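Local coordinates for uncharacterized protein lp_2664 (Lactobacillus plantarum WCFS1, PDB 2PJQ), which is of unknown function but carries an HD domain, the all-helical fold of metal-dependent phosphohydrolases, and so may hydrolyse a phosphate ester, at residues R44-K47 with N52-L55; V83-Q88 with A97-I102; A139-Y144 with N177-K182. All blocks are in the same frame, centred on the assembly; numbering follows the deposited sequence.

Interaction 1: R44-K47 with N52-L55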
loop_
_atom_site.group_PDB
_atom_site.type_symbol
_atom_site.label_atom_id
_atom_site.label_comp_id
_atom_site.label_asym_id
_atom_site.label_seq_id
_atom_site.Cartn_x
_atom_site.Cartn_y
_atom_site.Cartn_z
ATOM N N ARG B 44 -1.802 -21.934 -16.485
ATOM C CA ARG B 44 -1.811 -23.189 -15.752
ATOM C C ARG B 44 -3.249 -23.665 -15.519
ATOM O O ARG B 44 -3.592 -24.814 -15.805
ATOM C CB ARG B 44 -1.107 -23.064 -14.401
ATOM C CG ARG B 44 -1.147 -24.384 -13.661
ATOM C CD ARG B 44 -0.882 -24.281 -12.187
ATOM N NE ARG B 44 -1.298 -25.527 -11.552
ATOM C CZ ARG B 44 -1.286 -25.755 -10.241
ATOM N NH1 ARG B 44 -0.873 -24.821 -9.394
ATOM N NH2 ARG B 44 -1.702 -26.923 -9.771
ATOM N N LEU B 45 -4.078 -22.766 -14.997
ATOM C CA LEU B 45 -5.477 -23.063 -14.700
ATOM C C LEU B 45 -6.260 -23.522 -15.923
ATOM O O LEU B 45 -7.050 -24.456 -15.835
ATOM C CB LEU B 45 -6.155 -21.825 -14.093
ATOM C CG LEU B 45 -6.627 -21.788 -12.628
ATOM C CD1 LEU B 45 -5.626 -22.435 -11.663
ATOM C CD2 LEU B 45 -6.858 -20.323 -12.260
ATOM N N ALA B 46 -6.052 -22.864 -17.057
ATOM C CA ALA B 46 -6.772 -23.241 -18.265
ATOM C C ALA B 46 -6.475 -24.703 -18.593
ATOM O O ALA B 46 -7.388 -25.506 -18.823
ATOM C CB ALA B 46 -6.374 -22.337 -19.439
ATOM N N LYS B 47 -5.193 -25.053 -18.591
ATOM C CA LYS B 47 -4.801 -26.412 -18.901
ATOM C C LYS B 47 -5.383 -27.433 -17.930
ATOM O O LYS B 47 -5.950 -28.443 -18.349
ATOM C CB LYS B 47 -3.290 -26.474 -18.971
ATOM C CG LYS B 47 -2.805 -25.472 -20.021
ATOM C CD LYS B 47 -1.356 -25.666 -20.430
ATOM C CE LYS B 47 -0.965 -24.642 -21.484
ATOM N NZ LYS B 47 0.404 -24.893 -22.024
ATOM N N ASN B 52 -10.183 -23.463 -23.468
ATOM C CA ASN B 52 -9.578 -22.952 -24.676
ATOM C C ASN B 52 -8.498 -21.976 -24.204
ATOM O O ASN B 52 -8.788 -21.000 -23.516
ATOM C CB ASN B 52 -10.595 -22.204 -25.523
ATOM C CG ASN B 52 -9.941 -21.491 -26.683
ATOM O OD1 ASN B 52 -9.429 -22.128 -27.606
ATOM N ND2 ASN B 52 -9.924 -20.169 -26.635
ATOM N N LEU B 53 -7.255 -22.244 -24.578
ATOM C CA LEU B 53 -6.140 -21.407 -24.165
ATOM C C LEU B 53 -6.178 -19.974 -24.666
ATOM O O LEU B 53 -6.340 -19.048 -23.873
ATOM C CB LEU B 53 -4.830 -22.048 -24.604
ATOM C CG LEU B 53 -3.594 -21.645 -23.814
ATOM C CD1 LEU B 53 -3.753 -22.107 -22.368
ATOM C CD2 LEU B 53 -2.365 -22.270 -24.451
ATOM N N ASN B 54 -6.029 -19.796 -25.980
ATOM C CA ASN B 54 -6.021 -18.464 -26.600
ATOM C C ASN B 54 -7.159 -17.500 -26.285
ATOM O O ASN B 54 -6.949 -16.295 -26.294
ATOM C CB ASN B 54 -5.902 -18.596 -28.115
ATOM C CG ASN B 54 -4.587 -19.198 -28.531
ATOM O OD1 ASN B 54 -3.865 -19.764 -27.701
ATOM N ND2 ASN B 54 -4.266 -19.097 -29.818
ATOM N N LEU B 55 -8.362 -17.997 -26.035
ATOM C CA LEU B 55 -9.455 -17.094 -25.714
ATOM C C LEU B 55 -9.174 -16.614 -24.300
ATOM O O LEU B 55 -9.285 -15.420 -24.001
ATOM C CB LEU B 55 -10.795 -17.832 -25.726
ATOM C CG LEU B 55 -12.130 -17.072 -25.783
ATOM C CD1 LEU B 55 -13.230 -17.982 -25.257
ATOM C CD2 LEU B 55 -12.088 -15.801 -24.968
#

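Interaction 2: V83-Q88 with A97-I102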
loop_
_atom_site.group_PDB
_atom_site.type_symbol
_atom_site.label_atom_id
_atom_site.label_comp_id
_atom_site.label_asym_id
_atom_site.label_seq_id
_atom_site.Cartn_x
_atom_site.Cartn_y
_atom_site.Cartn_z
ATOM N N VAL B 83 -10.891 -1.115 -31.990
ATOM C CA VAL B 83 -10.029 -0.634 -33.054
ATOM C C VAL B 83 -8.857 -1.597 -33.147
ATOM O O VAL B 83 -8.416 -1.934 -34.240
ATOM C CB VAL B 83 -9.541 0.826 -32.761
ATOM C CG1 VAL B 83 -8.488 1.269 -33.766
ATOM C CG2 VAL B 83 -10.735 1.781 -32.837
ATOM N N GLN B 84 -8.379 -2.077 -32.005
ATOM C CA GLN B 84 -7.261 -3.021 -31.995
ATOM C C GLN B 84 -7.680 -4.427 -32.456
ATOM O O GLN B 84 -7.066 -5.020 -33.344
ATOM C CB GLN B 84 -6.641 -3.110 -30.596
ATOM C CG GLN B 84 -5.492 -4.117 -30.507
ATOM C CD GLN B 84 -4.436 -3.885 -31.588
ATOM O OE1 GLN B 84 -4.176 -2.741 -31.963
ATOM N NE2 GLN B 84 -3.822 -4.967 -32.085
ATOM N N LEU B 85 -8.713 -4.970 -31.837
ATOM C CA LEU B 85 -9.165 -6.284 -32.232
ATOM C C LEU B 85 -9.534 -6.254 -33.703
ATOM O O LEU B 85 -9.259 -7.215 -34.428
ATOM C CB LEU B 85 -10.362 -6.703 -31.399
ATOM C CG LEU B 85 -10.047 -7.085 -29.956
ATOM C CD1 LEU B 85 -11.321 -6.906 -29.129
ATOM C CD2 LEU B 85 -9.512 -8.525 -29.886
ATOM N N ASN B 86 -10.152 -5.165 -34.161
ATOM C CA ASN B 86 -10.490 -5.094 -35.583
ATOM C C ASN B 86 -9.220 -5.074 -36.417
ATOM O O ASN B 86 -9.094 -5.839 -37.364
ATOM C CB ASN B 86 -11.343 -3.874 -35.913
ATOM C CG ASN B 86 -12.822 -4.181 -35.876
ATOM O OD1 ASN B 86 -13.271 -5.171 -36.443
ATOM N ND2 ASN B 86 -13.591 -3.332 -35.211
ATOM N N ALA B 87 -8.269 -4.220 -36.052
ATOM C CA ALA B 87 -7.017 -4.151 -36.788
ATOM C C ALA B 87 -6.311 -5.510 -36.821
ATOM O O ALA B 87 -5.402 -5.699 -37.623
ATOM C CB ALA B 87 -6.120 -3.125 -36.170
ATOM N N GLN B 88 -6.728 -6.448 -35.962
ATOM C CA GLN B 88 -6.119 -7.783 -35.911
ATOM C C GLN B 88 -7.009 -8.883 -36.509
ATOM O O GLN B 88 -6.760 -10.078 -36.311
ATOM C CB GLN B 88 -5.761 -8.167 -34.464
ATOM C CG GLN B 88 -4.686 -7.316 -33.811
ATOM C CD GLN B 88 -3.401 -7.252 -34.632
ATOM O OE1 GLN B 88 -3.170 -8.080 -35.512
ATOM N NE2 GLN B 88 -2.552 -6.272 -34.330
ATOM N N ALA B 97 -17.006 -13.167 -27.597
ATOM C CA ALA B 97 -16.567 -14.013 -26.492
ATOM C C ALA B 97 -15.565 -13.357 -25.537
ATOM O O ALA B 97 -15.417 -13.794 -24.392
ATOM C CB ALA B 97 -15.993 -15.333 -27.026
ATOM N N ILE B 98 -14.889 -12.313 -26.013
ATOM C CA ILE B 98 -13.908 -11.590 -25.221
ATOM C C ILE B 98 -14.583 -10.618 -24.259
ATOM O O ILE B 98 -14.176 -10.483 -23.112
ATOM C CB ILE B 98 -12.948 -10.827 -26.146
ATOM C CG1 ILE B 98 -12.188 -11.838 -27.005
ATOM C CG2 ILE B 98 -11.989 -9.946 -25.334
ATOM C CD1 ILE B 98 -11.230 -11.236 -28.012
ATOM N N PHE B 99 -15.615 -9.925 -24.719
ATOM C CA PHE B 99 -16.296 -8.995 -23.832
ATOM C C PHE B 99 -17.181 -9.764 -22.894
ATOM O O PHE B 99 -17.406 -9.344 -21.754
ATOM C CB PHE B 99 -17.099 -7.989 -24.622
ATOM C CG PHE B 99 -16.247 -6.941 -25.284
ATOM C CD1 PHE B 99 -15.786 -5.850 -24.563
ATOM C CD2 PHE B 99 -15.895 -7.052 -26.628
ATOM C CE1 PHE B 99 -14.991 -4.886 -25.167
ATOM C CE2 PHE B 99 -15.103 -6.095 -27.238
ATOM C CZ PHE B 99 -14.650 -5.005 -26.503
ATOM N N ALA B 100 -17.642 -10.915 -23.376
ATOM C CA ALA B 100 -18.489 -11.801 -22.606
ATOM C C ALA B 100 -17.812 -12.048 -21.275
ATOM O O ALA B 100 -18.454 -12.075 -20.233
ATOM C CB ALA B 100 -18.655 -13.101 -23.335
ATOM N N ILE B 101 -16.497 -12.221 -21.320
ATOM C CA ILE B 101 -15.723 -12.462 -20.115
ATOM C C ILE B 101 -15.479 -11.151 -19.365
ATOM O O ILE B 101 -16.220 -10.768 -18.471
ATOM C CB ILE B 101 -14.362 -13.105 -20.463
ATOM C CG1 ILE B 101 -14.582 -14.512 -21.017
ATOM C CG2 ILE B 101 -13.466 -13.143 -19.221
ATOM C CD1 ILE B 101 -13.336 -15.166 -21.558
ATOM N N ILE B 102 -14.416 -10.475 -19.750
ATOM C CA ILE B 102 -14.033 -9.216 -19.155
ATOM C C ILE B 102 -15.171 -8.456 -18.499
ATOM O O ILE B 102 -15.149 -8.214 -17.294
ATOM C CB ILE B 102 -13.410 -8.333 -20.210
ATOM C CG1 ILE B 102 -12.319 -9.116 -20.929
ATOM C CG2 ILE B 102 -12.851 -7.092 -19.581
ATOM C CD1 ILE B 102 -11.845 -8.413 -22.151
#

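Interaction 3: A139-Y144 with N177-K182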
loop_
_atom_site.group_PDB
_atom_site.type_symbol
_atom_site.label_atom_id
_atom_site.label_comp_id
_atom_site.label_asym_id
_atom_site.label_seq_id
_atom_site.Cartn_x
_atom_site.Cartn_y
_atom_site.Cartn_z
ATOM N N ALA B 139 -0.321 -6.131 -0.572
ATOM C CA ALA B 139 0.495 -5.098 -1.194
ATOM C C ALA B 139 -0.295 -4.281 -2.197
ATOM O O ALA B 139 -0.431 -3.062 -2.037
ATOM C CB ALA B 139 1.693 -5.721 -1.872
ATOM N N ARG B 140 -0.813 -4.957 -3.220
ATOM C CA ARG B 140 -1.578 -4.295 -4.269
ATOM C C ARG B 140 -2.792 -3.538 -3.760
ATOM O O ARG B 140 -3.117 -2.459 -4.252
ATOM C CB ARG B 140 -2.045 -5.300 -5.304
ATOM C CG ARG B 140 -0.952 -5.931 -6.112
ATOM C CD ARG B 140 -1.630 -6.828 -7.091
ATOM N NE ARG B 140 -2.544 -6.008 -7.860
ATOM C CZ ARG B 140 -3.675 -6.434 -8.396
ATOM N NH1 ARG B 140 -4.049 -7.701 -8.246
ATOM N NH2 ARG B 140 -4.430 -5.575 -9.074
ATOM N N ALA B 141 -3.477 -4.128 -2.793
ATOM C CA ALA B 141 -4.645 -3.513 -2.199
ATOM C C ALA B 141 -4.259 -2.132 -1.687
ATOM O O ALA B 141 -4.706 -1.124 -2.216
ATOM C CB ALA B 141 -5.155 -4.367 -1.058
ATOM N N LEU B 142 -3.420 -2.070 -0.667
ATOM C CA LEU B 142 -3.035 -0.773 -0.138
ATOM C C LEU B 142 -2.262 0.107 -1.116
ATOM O O LEU B 142 -2.320 1.339 -1.043
ATOM C CB LEU B 142 -2.236 -0.940 1.167
ATOM C CG LEU B 142 -3.202 -1.159 2.331
ATOM C CD1 LEU B 142 -3.549 -2.648 2.465
ATOM C CD2 LEU B 142 -2.582 -0.611 3.579
ATOM N N TYR B 143 -1.526 -0.519 -2.025
ATOM C CA TYR B 143 -0.751 0.237 -3.002
ATOM C C TYR B 143 -1.701 1.033 -3.881
ATOM O O TYR B 143 -1.343 2.070 -4.435
ATOM C CB TYR B 143 0.084 -0.718 -3.833
ATOM C CG TYR B 143 0.867 -0.053 -4.914
ATOM C CD1 TYR B 143 0.276 0.261 -6.142
ATOM C CD2 TYR B 143 2.215 0.246 -4.733
ATOM C CE1 TYR B 143 1.018 0.852 -7.172
ATOM C CE2 TYR B 143 2.964 0.836 -5.754
ATOM C CZ TYR B 143 2.361 1.131 -6.966
ATOM O OH TYR B 143 3.112 1.672 -7.975
ATOM N N TYR B 144 -2.926 0.536 -4.001
ATOM C CA TYR B 144 -3.950 1.200 -4.784
ATOM C C TYR B 144 -4.513 2.388 -3.997
ATOM O O TYR B 144 -4.781 3.459 -4.556
ATOM C CB TYR B 144 -5.069 0.221 -5.101
ATOM C CG TYR B 144 -6.226 0.856 -5.833
ATOM C CD1 TYR B 144 -6.103 1.254 -7.160
ATOM C CD2 TYR B 144 -7.433 1.083 -5.187
ATOM C CE1 TYR B 144 -7.157 1.861 -7.810
ATOM C CE2 TYR B 144 -8.477 1.684 -5.824
ATOM C CZ TYR B 144 -8.345 2.071 -7.126
ATOM O OH TYR B 144 -9.405 2.682 -7.750
ATOM N N ASN B 177 -11.549 -2.157 5.111
ATOM C CA ASN B 177 -12.885 -2.643 4.785
ATOM C C ASN B 177 -12.936 -3.471 3.496
ATOM O O ASN B 177 -13.837 -4.299 3.302
ATOM C CB ASN B 177 -13.874 -1.476 4.676
ATOM C CG ASN B 177 -14.177 -0.815 6.019
ATOM O OD1 ASN B 177 -13.987 -1.402 7.091
ATOM N ND2 ASN B 177 -14.675 0.411 5.959
ATOM N N HIS B 178 -11.963 -3.255 2.616
ATOM C CA HIS B 178 -11.919 -3.981 1.358
ATOM C C HIS B 178 -11.691 -5.471 1.570
ATOM O O HIS B 178 -12.221 -6.289 0.825
ATOM C CB HIS B 178 -10.837 -3.403 0.442
ATOM C CG HIS B 178 -11.045 -3.741 -0.999
ATOM N ND1 HIS B 178 -12.290 -3.700 -1.594
ATOM C CD2 HIS B 178 -10.183 -4.151 -1.957
ATOM C CE1 HIS B 178 -12.184 -4.074 -2.856
ATOM N NE2 HIS B 178 -10.917 -4.355 -3.102
ATOM N N PHE B 179 -10.900 -5.831 2.577
ATOM C CA PHE B 179 -10.665 -7.244 2.849
ATOM C C PHE B 179 -11.997 -7.830 3.287
ATOM O O PHE B 179 -12.459 -8.817 2.732
ATOM C CB PHE B 179 -9.611 -7.445 3.944
ATOM C CG PHE B 179 -8.232 -7.027 3.539
ATOM C CD1 PHE B 179 -7.881 -5.689 3.502
ATOM C CD2 PHE B 179 -7.303 -7.961 3.135
ATOM C CE1 PHE B 179 -6.616 -5.287 3.067
ATOM C CE2 PHE B 179 -6.035 -7.566 2.695
ATOM C CZ PHE B 179 -5.699 -6.227 2.663
ATOM N N TYR B 180 -12.623 -7.193 4.269
ATOM C CA TYR B 180 -13.907 -7.657 4.769
ATOM C C TYR B 180 -14.949 -7.674 3.670
ATOM O O TYR B 180 -15.637 -8.675 3.479
ATOM C CB TYR B 180 -14.395 -6.762 5.913
ATOM C CG TYR B 180 -13.686 -7.003 7.227
ATOM C CD1 TYR B 180 -13.722 -8.257 7.835
ATOM C CD2 TYR B 180 -12.939 -5.989 7.843
ATOM C CE1 TYR B 180 -13.026 -8.504 9.017
ATOM C CE2 TYR B 180 -12.239 -6.226 9.029
ATOM C CZ TYR B 180 -12.284 -7.488 9.603
ATOM O OH TYR B 180 -11.542 -7.757 10.728
ATOM N N GLU B 181 -15.049 -6.559 2.952
ATOM C CA GLU B 181 -16.020 -6.386 1.871
ATOM C C GLU B 181 -15.805 -7.222 0.613
ATOM O O GLU B 181 -16.766 -7.538 -0.099
ATOM C CB GLU B 181 -16.069 -4.912 1.459
ATOM C CG GLU B 181 -16.635 -4.002 2.518
ATOM C CD GLU B 181 -16.549 -2.542 2.146
ATOM O OE1 GLU B 181 -16.772 -2.201 0.963
ATOM O OE2 GLU B 181 -16.274 -1.725 3.046
ATOM N N LYS B 182 -14.548 -7.568 0.330
ATOM C CA LYS B 182 -14.231 -8.315 -0.876
ATOM C C LYS B 182 -13.189 -9.410 -0.718
ATOM O O LYS B 182 -13.539 -10.573 -0.561
ATOM C CB LYS B 182 -13.803 -7.338 -1.983
ATOM C CG LYS B 182 -13.461 -8.005 -3.320
ATOM C CD LYS B 182 -13.605 -7.062 -4.505
ATOM C CE LYS B 182 -13.065 -7.691 -5.776
ATOM N NZ LYS B 182 -11.605 -7.402 -5.974
#

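Interaction 1: R44-K47 with N52-L55
L53 pushes its forked end into the angle between A46 and K47; CD1 meets both residues, and CD2 meets K47 as well. CD1 lies 3.9 Å from A46 CB and the same 3.9 Å from K47 CE, while CD2 lies 4.0 Å from K47 CE. The CB of A46 points toward the partner segment. K47, an exposed residue, starts off to the side and comes in through its length: beyond CG the chain is extended, and the methylene next to the ammonium passes obliquely over the leucine fork. L53 reaches this place with CG anti to its backbone N (chi1 -156°). The contact closes the short connection between two consecutive helices of the HD domain, the last turns of helix 32-49 and the first turn of helix 53-62, for which N52 is the N-cap residue. At the closest point the backbones are 6.2 Å apart, from A46 CA to L53 CA, and A46 brings only a methyl to this approach. Beside the contact, L45 turns to helix 119-130, where it packs on V123 and L130, and the backbone N of N52 is bonded to E120 OE1.

Interaction 2: V83-Q88 with A97-I102
Two successive helices of the HD domain, 74-87 and 92-102, are joined by a short loop, and L85 bridges the two helices by meeting I98 and F99. The closest touch is methyl to methyl: L85 CD2 is 3.7 Å from I98 CD1, the two side chains reaching toward each other tip to tip. I98 gets there with CG1 anti to its carbonyl carbon (chi1 -63°) and CD1 carried on in an extended line (chi2 178°), which uses its full length to span the gap. The other leucine methyl, CD1, goes to the aromatic neighbour and stands 4.3 Å from F99 CE2, approaching the ring obliquely in a looser contact. The leucine fork thus serves two residues adjacent in sequence, one methyl to each. Such packing through side-chain ends keeps the backbones well apart, 10.0 Å from L85 CA to I98 CA, in this all-helical fold. No hydrogen bond crosses between the segments. L85 and I98 are both buried, and V90 of the intervening loop also packs on L85. F99 leans back on helix 74-87 through L81 and I82, and its ring meets that of H78 with the planes about 20° apart. I98 in addition touches I7 and L62, the latter on helix 53-62.

Interaction 3: A139-Y144 with N177-K182
Apolar contacts alone join A141 and L142 to F179, and the phenyl ring is the piece they share. L142 CD1 comes up at the edge of the ring, near its plane, 4.1 Å from F179 CE1 and 4.2 Å from F179 CZ. The leucine and phenylalanine side chains cross at about a right angle, and the methyl meets the rim rather than covering a face. A141 adds its CB, which points toward the partner segment and lies 4.2 Å from F179 CZ, oblique to the ring. F179 has CG anti to the carbonyl carbon (chi1 -68°), which directs the far end of the ring, CE1 and CZ, across to helix 134-148. Outside the two segments, M206 and V210 of helix 204-219 also touch F179, and L183 packs on A141.

The backbones approach to 8.1 Å, from A141 CA to H178 CA, and helix 175-183 has a wider pi-type turn at 179-182. Polar links lie within the segments or lead away from the contact: E181 forms a salt bridge with R160, and R140 NH1 is bonded to the backbone O of D131.

L142 also packs on A139 of the second subunit, and A139 on L142 of that subunit, so the same leucine serves both the core and the dimer interface. With no hydrogen bond or charge pair across it, the contact rests on apolar packing of A141 and L142 against the far end of one ring.

Following the chain from the N terminus, interaction 1 closes first, across the short turn between helices 32-49 and 53-62. Interaction 2 follows, closing the turn between helices 74-87 and 92-102. Interaction 3 spans the longest gap, 32 residues, and brings helix 175-183 back to helix 134-148. The three are in series; none nests in or crosses another. Interactions 1 and 2 lie within the HD-domain range and touch: L55 CD2 is 3.7 Å from I101 CD1, which joins helix 53-62 to helix 92-102. Interaction 3 stands across the chain's centre, its own centre 28 and 29 Å from those of interactions 1 and 2, beside the second subunit.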